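Local coordinates for NTF2-like Protein (Anabaena variabilis ATCC 29413, PDB 3DMC), which is of unknown function but adopts the NTF2-like fold of the SnoaL-like family, whose cone-shaped cavity often binds small molecules, at residues 61-66 with 121-126. Numbering follows the deposited sequence.
Sequences KEFFTY and CSYREY
Phe64 and Tyr123 meet in a T-shaped (edge-to-face) aromatic contact that joins helix 57-69 to strand 119-127 in the buried interior of an NTF2-like fold. The ring centroids are 5.7 Å apart and the planes stand at 85°, with Phe64 CZ the leading atom, 4.0 Å from Tyr123 CE2 and over one face of the tyrosine. Large aromatics suit both places, because the helix and strand axes come no closer than 13.1 Å and only long side chains span that distance. Tyr123 reaches inward with CG anti to the backbone N (chi1 169°). Phe63 covers one face of the Phe64 ring, with Phe63 CD2 3.6 Å above its plane and over its centre, and Phe63 CE2 is 4.4 Å from Tyr123 CE1. The tyrosine hydroxyl has a polar mate on its own strand, for Tyr123 OH donates to Glu125 OE1 at 2.8 Å, on the anti side of the carboxylate and somewhat out of its plane. This bond ties down the far end of the ring and probably steadies the acid, which lies near a bound acetate. A leucine in place of Tyr123 would probably leave the Phe64 edge without an aromatic face and Glu125 OE1 without its hydroxyl donor. Around the pair, Trp30 stacks on Phe64, while Phe43 and Phe45 of the neighbouring strand 41-45 meet Phe63. Across the sheet, Tyr123 pairs through its backbone with Thr42 and Trp44, while Arg124 points to the other face and forms a salt bridge with Glu93 of the second subunit.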
loop_
_atom_site.group_PDB
_atom_site.type_symbol
_atom_site.label_atom_id
_atom_site.label_comp_id
_atom_site.label_asym_id
_atom_site.label_seq_id
_atom_site.Cartn_x
_atom_site.Cartn_y
_atom_site.Cartn_z
ATOM N N LYS A 61 -2.201 0.232 -21.418
ATOM C CA LYS A 61 -1.723 1.389 -22.191
ATOM C C LYS A 61 -2.668 2.584 -22.084
ATOM O O LYS A 61 -2.257 3.742 -21.928
ATOM C CB LYS A 61 -1.515 1.035 -23.667
ATOM C CG LYS A 61 -0.888 2.182 -24.404
ATOM C CD LYS A 61 -0.226 1.780 -25.700
ATOM C CE LYS A 61 0.402 3.003 -26.373
ATOM N NZ LYS A 61 0.438 2.875 -27.862
ATOM N N GLU A 62 -3.952 2.295 -22.134
ATOM C CA GLU A 62 -4.953 3.357 -22.032
ATOM C C GLU A 62 -4.761 4.059 -20.688
ATOM O O GLU A 62 -4.683 5.278 -20.596
ATOM C CB GLU A 62 -6.354 2.795 -22.136
ATOM C CG GLU A 62 -6.594 2.123 -23.485
ATOM C CD GLU A 62 -7.972 1.493 -23.623
ATOM O OE1 GLU A 62 -8.791 1.577 -22.676
ATOM O OE2 GLU A 62 -8.222 0.912 -24.699
ATOM N N PHE A 63 -4.706 3.234 -19.659
ATOM C CA PHE A 63 -4.548 3.732 -18.278
ATOM C C PHE A 63 -3.300 4.635 -18.123
ATOM O O PHE A 63 -3.347 5.795 -17.624
ATOM C CB PHE A 63 -4.458 2.559 -17.307
ATOM C CG PHE A 63 -4.133 2.978 -15.922
ATOM C CD1 PHE A 63 -5.025 3.743 -15.204
ATOM C CD2 PHE A 63 -2.911 2.640 -15.346
ATOM C CE1 PHE A 63 -4.734 4.142 -13.913
ATOM C CE2 PHE A 63 -2.605 3.060 -14.045
ATOM C CZ PHE A 63 -3.536 3.799 -13.336
ATOM N N PHE A 64 -2.159 4.121 -18.567
ATOM C CA PHE A 64 -0.898 4.856 -18.321
ATOM C C PHE A 64 -0.847 6.149 -19.157
ATOM O O PHE A 64 -0.346 7.179 -18.721
ATOM C CB PHE A 64 0.298 3.928 -18.524
ATOM C CG PHE A 64 0.452 2.945 -17.405
ATOM C CD1 PHE A 64 0.662 3.400 -16.108
ATOM C CD2 PHE A 64 0.346 1.591 -17.615
ATOM C CE1 PHE A 64 0.799 2.499 -15.041
ATOM C CE2 PHE A 64 0.468 0.698 -16.546
ATOM C CZ PHE A 64 0.694 1.166 -15.261
ATOM N N THR A 65 -1.416 6.079 -20.355
ATOM C CA THR A 65 -1.549 7.266 -21.188
ATOM C C THR A 65 -2.422 8.324 -20.514
ATOM O O THR A 65 -2.131 9.523 -20.529
ATOM C CB THR A 65 -2.134 6.925 -22.568
ATOM O OG1 THR A 65 -1.254 6.006 -23.229
ATOM C CG2 THR A 65 -2.295 8.166 -23.385
ATOM N N TYR A 66 -3.462 7.824 -19.876
ATOM C CA TYR A 66 -4.442 8.639 -19.163
ATOM C C TYR A 66 -3.775 9.308 -17.988
ATOM O O TYR A 66 -4.003 10.476 -17.701
ATOM C CB TYR A 66 -5.620 7.775 -18.691
ATOM C CG TYR A 66 -6.567 8.497 -17.755
ATOM C CD1 TYR A 66 -7.325 9.573 -18.209
ATOM C CD2 TYR A 66 -6.705 8.113 -16.427
ATOM C CE1 TYR A 66 -8.192 10.253 -17.367
ATOM C CE2 TYR A 66 -7.579 8.776 -15.577
ATOM C CZ TYR A 66 -8.319 9.849 -16.051
ATOM O OH TYR A 66 -9.187 10.534 -15.220
ATOM N N CYS A 121 3.131 -9.423 -13.773
ATOM C CA CYS A 121 1.822 -9.986 -14.160
ATOM C C CYS A 121 0.640 -9.270 -13.511
ATOM O O CYS A 121 -0.508 -9.397 -13.927
ATOM C CB CYS A 121 1.756 -11.501 -13.862
ATOM S SG CYS A 121 2.140 -11.998 -12.172
ATOM N N SER A 122 0.920 -8.437 -12.520
ATOM C CA SER A 122 -0.170 -7.623 -11.965
ATOM C C SER A 122 0.362 -6.422 -11.193
ATOM O O SER A 122 1.524 -6.377 -10.794
ATOM C CB SER A 122 -1.070 -8.448 -11.057
ATOM O OG SER A 122 -0.341 -8.894 -9.930
ATOM N N TYR A 123 -0.557 -5.489 -11.009
ATOM C CA TYR A 123 -0.290 -4.181 -10.435
ATOM C C TYR A 123 -1.473 -3.745 -9.594
ATOM O O TYR A 123 -2.602 -3.903 -9.992
ATOM C CB TYR A 123 -0.065 -3.224 -11.620
ATOM C CG TYR A 123 -0.009 -1.734 -11.374
ATOM C CD1 TYR A 123 -1.145 -0.998 -11.012
ATOM C CD2 TYR A 123 1.166 -1.050 -11.577
ATOM C CE1 TYR A 123 -1.089 0.394 -10.849
ATOM C CE2 TYR A 123 1.239 0.317 -11.408
ATOM C CZ TYR A 123 0.113 1.044 -11.073
ATOM O OH TYR A 123 0.249 2.405 -10.913
ATOM N N ARG A 124 -1.183 -3.172 -8.430
ATOM C CA ARG A 124 -2.192 -2.625 -7.548
ATOM C C ARG A 124 -1.665 -1.328 -6.979
ATOM O O ARG A 124 -0.516 -1.288 -6.499
ATOM C CB ARG A 124 -2.490 -3.576 -6.392
ATOM C CG ARG A 124 -3.079 -4.933 -6.842
ATOM C CD ARG A 124 -2.918 -6.019 -5.746
ATOM N NE ARG A 124 -1.509 -6.319 -5.545
ATOM C CZ ARG A 124 -0.804 -7.060 -6.376
ATOM N NH1 ARG A 124 -1.428 -7.660 -7.395
ATOM N NH2 ARG A 124 0.483 -7.238 -6.164
ATOM N N GLU A 125 -2.502 -0.305 -7.090
ATOM C CA GLU A 125 -2.221 1.039 -6.589
ATOM C C GLU A 125 -3.122 1.453 -5.438
ATOM O O GLU A 125 -4.348 1.269 -5.452
ATOM C CB GLU A 125 -2.277 2.073 -7.726
ATOM C CG GLU A 125 -1.873 3.462 -7.221
ATOM C CD GLU A 125 -1.649 4.510 -8.291
ATOM O OE1 GLU A 125 -1.373 4.165 -9.459
ATOM O OE2 GLU A 125 -1.738 5.708 -7.924
ATOM N N TYR A 126 -2.459 2.017 -4.424
ATOM C CA TYR A 126 -3.120 2.507 -3.197
ATOM C C TYR A 126 -2.694 3.957 -2.912
ATOM O O TYR A 126 -1.520 4.314 -3.096
ATOM C CB TYR A 126 -2.728 1.654 -1.985
ATOM C CG TYR A 126 -2.938 0.156 -2.099
ATOM C CD1 TYR A 126 -2.024 -0.671 -2.783
ATOM C CD2 TYR A 126 -4.055 -0.452 -1.509
ATOM C CE1 TYR A 126 -2.202 -2.043 -2.843
ATOM C CE2 TYR A 126 -4.255 -1.850 -1.601
ATOM C CZ TYR A 126 -3.317 -2.636 -2.288
ATOM O OH TYR A 126 -3.503 -4.012 -2.361
#